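Long-range contact in Cog5 (Kluyveromyces lactis, PDB 4U6U), which pairs with Cog7 within the conserved oligomeric Golgi complex, a multisubunit tethering complex, and probably helps capture vesicles at the Golgi before fusion: residues B[182-196]-B[216-228]. The protein carries 7 engineered substitutions. Sequence-based numbering, arbitrary orientation.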
ATOM      1  N   ALA B 182     -11.518  17.697 -23.431  1.00131.86           N
ATOM      2  CA  ALA B 182     -10.835  18.107 -22.209  1.00127.55           C
ATOM      3  C   ALA B 182     -11.782  18.028 -20.999  1.00135.54           C
ATOM      4  O   ALA B 182     -11.381  17.647 -19.896  1.00140.10           O
ATOM      5  CB  ALA B 182     -10.282  19.503 -22.359  1.00118.38           C
ATOM      6  N   MET B 183     -13.037  18.406 -21.207  1.00133.79           N
ATOM      7  CA  MET B 183     -14.040  18.330 -20.153  1.00139.79           C
ATOM      8  C   MET B 183     -14.410  16.884 -19.830  1.00143.18           C
ATOM      9  O   MET B 183     -14.792  16.574 -18.697  1.00140.42           O
ATOM     10  CB  MET B 183     -15.276  19.132 -20.546  1.00155.18           C
ATOM     11  CG  MET B 183     -15.169  20.604 -20.187  1.00162.31           C
ATOM     12  SD  MET B 183     -15.317  20.848 -18.410  1.00144.95           S
ATOM     13  CE  MET B 183     -16.828  19.951 -18.094  1.00139.06           C
ATOM     14  N   GLU B 184     -14.305  16.009 -20.832  1.00146.68           N
ATOM     15  CA  GLU B 184     -14.524  14.569 -20.650  1.00154.64           C
ATOM     16  C   GLU B 184     -13.657  14.002 -19.533  1.00152.71           C
ATOM     17  O   GLU B 184     -14.149  13.318 -18.633  1.00154.77           O
ATOM     18  CB  GLU B 184     -14.220  13.817 -21.946  1.00155.40           C
ATOM     19  CG  GLU B 184     -15.189  14.073 -23.070  1.00160.92           C
ATOM     20  CD  GLU B 184     -16.234  12.997 -23.148  1.00170.38           C
ATOM     21  OE1 GLU B 184     -17.247  13.186 -23.860  1.00174.52           O
ATOM     22  OE2 GLU B 184     -16.028  11.954 -22.491  1.00174.73           O
ATOM     23  N   ASN B 185     -12.361  14.300 -19.617  1.00146.55           N
ATOM     24  CA  ASN B 185     -11.375  13.880 -18.630  1.00143.61           C
ATOM     25  C   ASN B 185     -11.561  14.641 -17.322  1.00135.30           C
ATOM     26  O   ASN B 185     -11.480  14.053 -16.240  1.00139.10           O
ATOM     27  CB  ASN B 185      -9.945  14.083 -19.163  1.00144.41           C
ATOM     28  CG  ASN B 185      -9.472  12.940 -20.065  1.00146.01           C
ATOM     29  OD1 ASN B 185     -10.236  12.044 -20.428  1.00147.54           O
ATOM     30  ND2 ASN B 185      -8.198  12.978 -20.428  1.00144.74           N
ATOM     31  N   ARG B 186     -11.796  15.950 -17.441  1.00125.00           N
ATOM     32  CA  ARG B 186     -12.054  16.836 -16.299  1.00130.74           C
ATOM     33  C   ARG B 186     -13.129  16.256 -15.396  1.00134.13           C
ATOM     34  O   ARG B 186     -13.007  16.289 -14.166  1.00132.82           O
ATOM     35  CB  ARG B 186     -12.473  18.228 -16.793  1.00137.49           C
ATOM     36  CG  ARG B 186     -13.589  18.939 -16.009  1.00135.78           C
ATOM     37  CD  ARG B 186     -13.071  19.525 -14.689  1.00131.77           C
ATOM     38  NE  ARG B 186     -14.002  20.470 -14.069  1.00136.29           N
ATOM     39  CZ  ARG B 186     -15.201  20.156 -13.574  1.00137.50           C
ATOM     40  NH1 ARG B 186     -15.646  18.905 -13.596  1.00130.35           N
ATOM     41  NH2 ARG B 186     -15.955  21.104 -13.030  1.00141.47           N
ATOM     42  N   ASN B 187     -14.188  15.751 -16.025  1.00135.62           N
ATOM     43  CA  ASN B 187     -15.273  15.070 -15.329  1.00136.51           C
ATOM     44  C   ASN B 187     -14.832  13.750 -14.696  1.00132.60           C
ATOM     45  O   ASN B 187     -15.217  13.442 -13.566  1.00128.82           O
ATOM     46  CB  ASN B 187     -16.446  14.835 -16.281  1.00134.22           C
ATOM     47  CG  ASN B 187     -17.293  16.079 -16.467  1.00133.03           C
ATOM     48  OD1 ASN B 187     -17.211  17.021 -15.673  1.00131.09           O
ATOM     49  ND2 ASN B 187     -18.119  16.089 -17.512  1.00127.14           N
ATOM     50  N   SER B 188     -14.020  12.980 -15.425  1.00135.25           N
ATOM     51  CA  SER B 188     -13.506  11.703 -14.928  1.00131.62           C
ATOM     52  C   SER B 188     -12.688  11.927 -13.672  1.00130.21           C
ATOM     53  O   SER B 188     -12.667  11.094 -12.774  1.00130.30           O
ATOM     54  CB  SER B 188     -12.643  11.006 -15.985  1.00125.93           C
ATOM     55  OG  SER B 188     -13.388  10.036 -16.698  1.00130.91           O
ATOM     56  N   ILE B 189     -12.014  13.069 -13.625  1.00126.67           N
ATOM     57  CA  ILE B 189     -11.213  13.459 -12.476  1.00127.02           C
ATOM     58  C   ILE B 189     -12.108  13.953 -11.344  1.00136.04           C
ATOM     59  O   ILE B 189     -11.817  13.732 -10.162  1.00140.19           O
ATOM     60  CB  ILE B 189     -10.178  14.528 -12.874  1.00121.33           C
ATOM     61  CG1 ILE B 189      -9.153  13.894 -13.811  1.00119.67           C
ATOM     62  CG2 ILE B 189      -9.478  15.121 -11.662  1.00112.86           C
ATOM     63  CD1 ILE B 189      -7.989  14.763 -14.093  1.00115.78           C
ATOM     64  N   LEU B 190     -13.211  14.600 -11.717  1.00145.77           N
ATOM     65  CA  LEU B 190     -14.186  15.083 -10.743  1.00152.11           C
ATOM     66  C   LEU B 190     -14.730  13.884  -9.983  1.00156.07           C
ATOM     67  O   LEU B 190     -14.833  13.905  -8.752  1.00152.42           O
ATOM     68  CB  LEU B 190     -15.310  15.866 -11.445  1.00146.60           C
ATOM     69  CG  LEU B 190     -16.485  16.496 -10.681  1.00140.70           C
ATOM     70  CD1 LEU B 190     -17.662  15.537 -10.583  1.00136.11           C
ATOM     71  CD2 LEU B 190     -16.066  16.975  -9.296  1.00139.63           C
ATOM     72  N   THR B 191     -15.052  12.830 -10.728  1.00158.75           N
ATOM     73  CA  THR B 191     -15.612  11.626 -10.135  1.00159.52           C
ATOM     74  C   THR B 191     -14.558  10.711  -9.498  1.00150.74           C
ATOM     75  O   THR B 191     -14.918   9.852  -8.716  1.00146.24           O
ATOM     76  CB  THR B 191     -16.445  10.809 -11.173  1.00148.43           C
ATOM     77  OG1 THR B 191     -15.574  10.112 -12.072  1.00146.89           O
ATOM     78  CG2 THR B 191     -17.379  11.717 -11.970  1.00144.35           C
ATOM     79  N   LEU B 192     -13.276  10.877  -9.825  1.00143.04           N
ATOM     80  CA  LEU B 192     -12.220  10.079  -9.178  1.00133.73           C
ATOM     81  C   LEU B 192     -11.908  10.562  -7.771  1.00142.27           C
ATOM     82  O   LEU B 192     -11.611   9.774  -6.869  1.00151.40           O
ATOM     83  CB  LEU B 192     -10.926  10.074 -10.003  1.00122.24           C
ATOM     84  CG  LEU B 192      -9.788   9.279  -9.332  1.00117.76           C
ATOM     85  CD1 LEU B 192     -10.186   7.823  -9.168  1.00120.35           C
ATOM     86  CD2 LEU B 192      -8.453   9.365 -10.052  1.00105.70           C
ATOM     87  N   GLN B 193     -11.961  11.869  -7.586  1.00140.74           N
ATOM     88  CA  GLN B 193     -11.616  12.457  -6.307  1.00144.68           C
ATOM     89  C   GLN B 193     -12.744  12.304  -5.292  1.00157.04           C
ATOM     90  O   GLN B 193     -12.610  12.736  -4.150  1.00164.70           O
ATOM     91  CB  GLN B 193     -11.228  13.921  -6.504  1.00140.55           C
ATOM     92  CG  GLN B 193     -12.375  14.844  -6.799  1.00147.77           C
ATOM     93  CD  GLN B 193     -11.895  16.201  -7.278  1.00152.71           C
ATOM     94  OE1 GLN B 193     -10.694  16.419  -7.458  1.00148.52           O
ATOM     95  NE2 GLN B 193     -12.832  17.115  -7.507  1.00158.23           N
ATOM     96  N   ASN B 194     -13.847  11.677  -5.705  1.00155.65           N
ATOM     97  CA  ASN B 194     -15.039  11.600  -4.852  1.00149.49           C
ATOM     98  C   ASN B 194     -15.245  10.572  -3.704  1.00183.45           C
ATOM     99  O   ASN B 194     -15.476  11.063  -2.601  1.00199.45           O
ATOM    100  CB  ASN B 194     -16.268  11.501  -5.765  1.00140.08           C
ATOM    101  CG  ASN B 194     -16.741  12.865  -6.249  1.00146.56           C
ATOM    102  OD1 ASN B 194     -16.385  13.896  -5.672  1.00149.20           O
ATOM    103  ND2 ASN B 194     -17.538  12.880  -7.313  1.00146.26           N
ATOM    104  N   LEU B 195     -15.181   9.230  -3.793  1.00165.38           N
ATOM    105  CA  LEU B 195     -14.477   8.242  -4.639  1.00141.73           C
ATOM    106  C   LEU B 195     -13.125   8.021  -3.983  1.00141.44           C
ATOM    107  O   LEU B 195     -12.897   6.955  -3.417  1.00148.74           O
ATOM    108  CB  LEU B 195     -14.348   8.595  -6.106  1.00128.55           C
ATOM    109  CG  LEU B 195     -14.485   7.344  -6.998  1.00124.03           C
ATOM    110  CD1 LEU B 195     -13.258   6.424  -6.960  1.00111.47           C
ATOM    111  CD2 LEU B 195     -15.753   6.560  -6.651  1.00115.52           C
ATOM    112  N   MET B 196     -12.219   8.990  -4.048  1.00135.84           N
ATOM    113  CA  MET B 196     -11.015   8.860  -3.240  1.00133.48           C
ATOM    114  C   MET B 196     -11.353   9.230  -1.804  1.00154.18           C
ATOM    115  O   MET B 196     -10.928   8.557  -0.862  1.00167.09           O
ATOM    116  CB  MET B 196      -9.868   9.710  -3.764  1.00119.38           C
ATOM    117  CG  MET B 196      -9.062   9.001  -4.834  1.00112.38           C
ATOM    118  SD  MET B 196      -7.523   9.846  -5.271  1.00123.74           S
ATOM    119  CE  MET B 196      -6.553   9.658  -3.774  1.00112.40           C
ATOM    120  N   LYS B 216       1.664  19.084  -3.546  1.00157.21           N
ATOM    121  CA  LYS B 216       1.410  20.513  -3.658  1.00173.64           C
ATOM    122  C   LYS B 216      -0.100  20.724  -3.729  1.00175.69           C
ATOM    123  O   LYS B 216      -0.666  21.622  -3.102  1.00170.80           O
ATOM    124  CB  LYS B 216       2.068  21.101  -4.916  1.00174.89           C
ATOM    125  CG  LYS B 216       3.591  21.047  -4.994  1.00172.80           C
ATOM    126  CD  LYS B 216       4.041  21.704  -6.298  1.00172.51           C
ATOM    127  CE  LYS B 216       5.553  21.776  -6.435  1.00169.63           C
ATOM    128  NZ  LYS B 216       5.953  22.477  -7.696  1.00160.66           N
ATOM    129  N   PHE B 217      -0.725  19.818  -4.472  1.00175.19           N
ATOM    130  CA  PHE B 217      -2.039  19.989  -5.073  1.00163.86           C
ATOM    131  C   PHE B 217      -3.102  20.303  -4.034  1.00146.47           C
ATOM    132  O   PHE B 217      -2.964  19.948  -2.863  1.00135.62           O
ATOM    133  CB  PHE B 217      -2.446  18.723  -5.868  1.00157.68           C
ATOM    134  CG  PHE B 217      -1.283  17.941  -6.489  1.00151.94           C
ATOM    135  CD1 PHE B 217      -0.042  18.520  -6.759  1.00151.17           C
ATOM    136  CD2 PHE B 217      -1.455  16.609  -6.816  1.00152.81           C
ATOM    137  CE1 PHE B 217       0.993  17.791  -7.323  1.00152.26           C
ATOM    138  CE2 PHE B 217      -0.420  15.874  -7.389  1.00155.26           C
ATOM    139  CZ  PHE B 217       0.803  16.468  -7.643  1.00154.15           C
ATOM    140  N   SER B 218      -4.157  20.979  -4.485  1.00142.51           N
ATOM    141  CA  SER B 218      -5.289  21.330  -3.634  1.00146.22           C
ATOM    142  C   SER B 218      -6.492  20.464  -3.983  1.00150.45           C
ATOM    143  O   SER B 218      -7.216  20.003  -3.107  1.00156.54           O
ATOM    144  CB  SER B 218      -5.647  22.814  -3.773  1.00144.02           C
ATOM    145  OG  SER B 218      -6.325  23.071  -4.992  1.00145.61           O
ATOM    146  N   SER B 219      -6.711  20.266  -5.277  1.00150.21           N
ATOM    147  CA  SER B 219      -7.695  19.307  -5.759  1.00147.81           C
ATOM    148  C   SER B 219      -7.064  18.604  -6.949  1.00141.50           C
ATOM    149  O   SER B 219      -6.060  19.077  -7.482  1.00145.35           O
ATOM    150  CB  SER B 219      -9.028  19.980  -6.136  1.00142.83           C
ATOM    151  OG  SER B 219      -8.981  20.641  -7.389  1.00135.91           O
ATOM    152  N   LEU B 220      -7.621  17.469  -7.351  1.00130.10           N
ATOM    153  CA  LEU B 220      -7.122  16.796  -8.538  1.00119.76           C
ATOM    154  C   LEU B 220      -7.414  17.637  -9.770  1.00136.57           C
ATOM    155  O   LEU B 220      -6.575  17.741 -10.670  1.00146.49           O
ATOM    156  CB  LEU B 220      -7.724  15.402  -8.670  1.00117.47           C
ATOM    157  CG  LEU B 220      -7.354  14.431  -7.542  1.00117.34           C
ATOM    158  CD1 LEU B 220      -7.761  13.006  -7.890  1.00105.20           C
ATOM    159  CD2 LEU B 220      -5.862  14.510  -7.247  1.00111.36           C
ATOM    160  N   ILE B 221      -8.596  18.242  -9.815  1.00135.93           N
ATOM    161  CA  ILE B 221      -8.914  19.154 -10.908  1.00129.27           C
ATOM    162  C   ILE B 221      -7.900  20.294 -10.999  1.00131.90           C
ATOM    163  O   ILE B 221      -7.379  20.567 -12.080  1.00138.76           O
ATOM    164  CB  ILE B 221     -10.330  19.721 -10.789  1.00121.62           C
ATOM    165  CG1 ILE B 221     -11.314  18.727 -11.383  1.00107.36           C
ATOM    166  CG2 ILE B 221     -10.486  20.945 -11.642  1.00125.95           C
ATOM    167  CD1 ILE B 221     -11.684  17.652 -10.455  1.00115.59           C
ATOM    168  N   ASP B 222      -7.584  20.922  -9.870  1.00129.85           N
ATOM    169  CA  ASP B 222      -6.698  22.082  -9.891  1.00137.45           C
ATOM    170  C   ASP B 222      -5.330  21.776 -10.498  1.00133.89           C
ATOM    171  O   ASP B 222      -4.812  22.558 -11.294  1.00133.52           O
ATOM    172  CB  ASP B 222      -6.519  22.639  -8.484  1.00146.84           C
ATOM    173  CG  ASP B 222      -6.897  24.094  -8.399  1.00163.28           C
ATOM    174  OD1 ASP B 222      -7.556  24.587  -9.341  1.00158.26           O
ATOM    175  OD2 ASP B 222      -6.547  24.740  -7.392  1.00178.37           O
ATOM    176  N   GLN B 223      -4.745  20.640 -10.141  1.00127.14           N
ATOM    177  CA  GLN B 223      -3.463  20.305 -10.724  1.00121.02           C
ATOM    178  C   GLN B 223      -3.649  19.827 -12.147  1.00135.48           C
ATOM    179  O   GLN B 223      -2.779  20.043 -12.989  1.00147.37           O
ATOM    180  CB  GLN B 223      -2.727  19.261  -9.905  1.00100.85           C
ATOM    181  CG  GLN B 223      -1.528  19.872  -9.232  1.00112.48           C
ATOM    182  CD  GLN B 223      -0.225  19.585  -9.960  1.00118.19           C
ATOM    183  OE1 GLN B 223      -0.165  18.706 -10.818  1.00116.09           O
ATOM    184  NE2 GLN B 223       0.833  20.318  -9.606  1.00123.77           N
ATOM    185  N   PHE B 224      -4.792  19.212 -12.432  1.00128.63           N
ATOM    186  CA  PHE B 224      -5.083  18.802 -13.802  1.00115.52           C
ATOM    187  C   PHE B 224      -5.091  19.988 -14.781  1.00114.29           C
ATOM    188  O   PHE B 224      -4.277  20.042 -15.700  1.00103.91           O
ATOM    189  CB  PHE B 224      -6.414  18.062 -13.855  1.00107.26           C
ATOM    190  CG  PHE B 224      -6.940  17.856 -15.250  1.00104.70           C
ATOM    191  CD1 PHE B 224      -6.422  16.857 -16.066  1.00100.73           C
ATOM    192  CD2 PHE B 224      -7.966  18.659 -15.743  1.00105.45           C
ATOM    193  CE1 PHE B 224      -6.922  16.655 -17.351  1.00 99.69           C
ATOM    194  CE2 PHE B 224      -8.470  18.469 -17.019  1.00106.07           C
ATOM    195  CZ  PHE B 224      -7.944  17.462 -17.828  1.00105.07           C
ATOM    196  N   TRP B 225      -5.986  20.947 -14.572  1.00118.30           N
ATOM    197  CA  TRP B 225      -6.053  22.101 -15.457  1.00119.11           C
ATOM    198  C   TRP B 225      -4.740  22.845 -15.503  1.00119.81           C
ATOM    199  O   TRP B 225      -4.243  23.141 -16.581  1.00114.21           O
ATOM    200  CB  TRP B 225      -7.158  23.053 -15.025  1.00125.34           C
ATOM    201  CG  TRP B 225      -8.514  22.552 -15.348  1.00130.30           C
ATOM    202  CD1 TRP B 225      -9.564  22.445 -14.490  1.00138.51           C
ATOM    203  CD2 TRP B 225      -8.987  22.097 -16.619  1.00125.18           C
ATOM    204  NE1 TRP B 225     -10.663  21.944 -15.140  1.00139.35           N
ATOM    205  CE2 TRP B 225     -10.334  21.722 -16.456  1.00128.94           C
ATOM    206  CE3 TRP B 225      -8.406  21.975 -17.887  1.00114.32           C
ATOM    207  CZ2 TRP B 225     -11.111  21.233 -17.503  1.00122.86           C
ATOM    208  CZ3 TRP B 225      -9.180  21.484 -18.930  1.00111.74           C
ATOM    209  CH2 TRP B 225     -10.517  21.120 -18.730  1.00117.87           C
ATOM    210  N   SER B 226      -4.176  23.127 -14.333  1.00127.22           N
ATOM    211  CA  SER B 226      -2.928  23.869 -14.260  1.00128.75           C
ATOM    212  C   SER B 226      -1.885  23.270 -15.185  1.00132.05           C
ATOM    213  O   SER B 226      -1.238  23.989 -15.938  1.00140.58           O
ATOM    214  CB  SER B 226      -2.388  23.910 -12.839  1.00129.97           C
ATOM    215  OG  SER B 226      -1.151  24.598 -12.819  1.00134.39           O
ATOM    216  N   LYS B 227      -1.707  21.957 -15.116  1.00125.54           N
ATOM    217  CA  LYS B 227      -0.720  21.299 -15.961  1.00120.44           C
ATOM    218  C   LYS B 227      -1.105  21.270 -17.452  1.00114.32           C
ATOM    219  O   LYS B 227      -0.233  21.524 -18.292  1.00117.39           O
ATOM    220  CB  LYS B 227      -0.426  19.889 -15.456  1.00118.89           C
ATOM    221  CG  LYS B 227       0.424  19.887 -14.199  1.00117.45           C
ATOM    222  CD  LYS B 227       1.887  20.083 -14.506  1.00123.92           C
ATOM    223  CE  LYS B 227       2.649  20.491 -13.252  1.00135.98           C
ATOM    224  NZ  LYS B 227       4.124  20.258 -13.376  1.00143.20           N
ATOM    225  N   VAL B 228      -2.362  20.967 -17.811  1.00 99.93           N
ATOM    226  CA  VAL B 228      -2.677  20.921 -19.250  1.00110.78           C
ATOM    227  C   VAL B 228      -2.647  22.336 -19.799  1.00111.05           C
ATOM    228  O   VAL B 228      -2.274  22.554 -20.951  1.00113.04           O
ATOM    229  CB  VAL B 228      -4.068  20.297 -19.623  1.00102.08           C
ATOM    230  CG1 VAL B 228      -4.490  19.255 -18.606  1.00 91.36           C
ATOM    231  CG2 VAL B 228      -5.152  21.369 -19.789  1.00100.85           C
TER
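Gln193 OE1 accepts a weak, bent hydrogen bond from Leu220 N (3.2 Å), tying Gln193, near the C-terminal end of the first helix, to the first turn of helix 220-241. It illustrates how an antiparallel helix pair, here in the C-terminal part of a Cog5 rich in helices, can join a polar end to an apolar seam. The axes of 182-192 and 220-228 come within 9.6 Å, with their N-to-C directions 155° apart. Ser219, the N-cap, accepts from Asp222 N through OG, while the amide of Leu220 is met by the glutamine instead. With CG between backbone N and carbonyl carbon (chi1 73°) and the chain extended beyond it, the Gln193 amide reaches across Ile221, while its CB lies along the Leu220 side chain.

Further along, Ile189 splits its branches: CG2 meets Leu220 CB at 3.5 Å and also touches Ile221 CD1, whereas CD1 leans on Phe224 near CD1 and CG of the ring. Phe224 is a knob in the hole formed by Ala182, Asn185, Arg186 and Ile189; Ile158 of helix 143-167 also touches it. Trp225 lies across the aliphatic part of Arg186, the guanidinium and indole planes 61° apart, and touches Ala182 CB through CH2 and CZ3; Arg186 NE forms a salt bridge with Glu277. Were the indole of Trp225 replaced by an alanine's methyl, a gap would probably open beside Ala182 CB and the Arg186 methylenes, leaving the arginine held mainly through Glu277. Arg186 CB comes to 3.4 Å from Trp225 CZ2, and Arg186 CD lies 3.4 Å from Trp225 NE1.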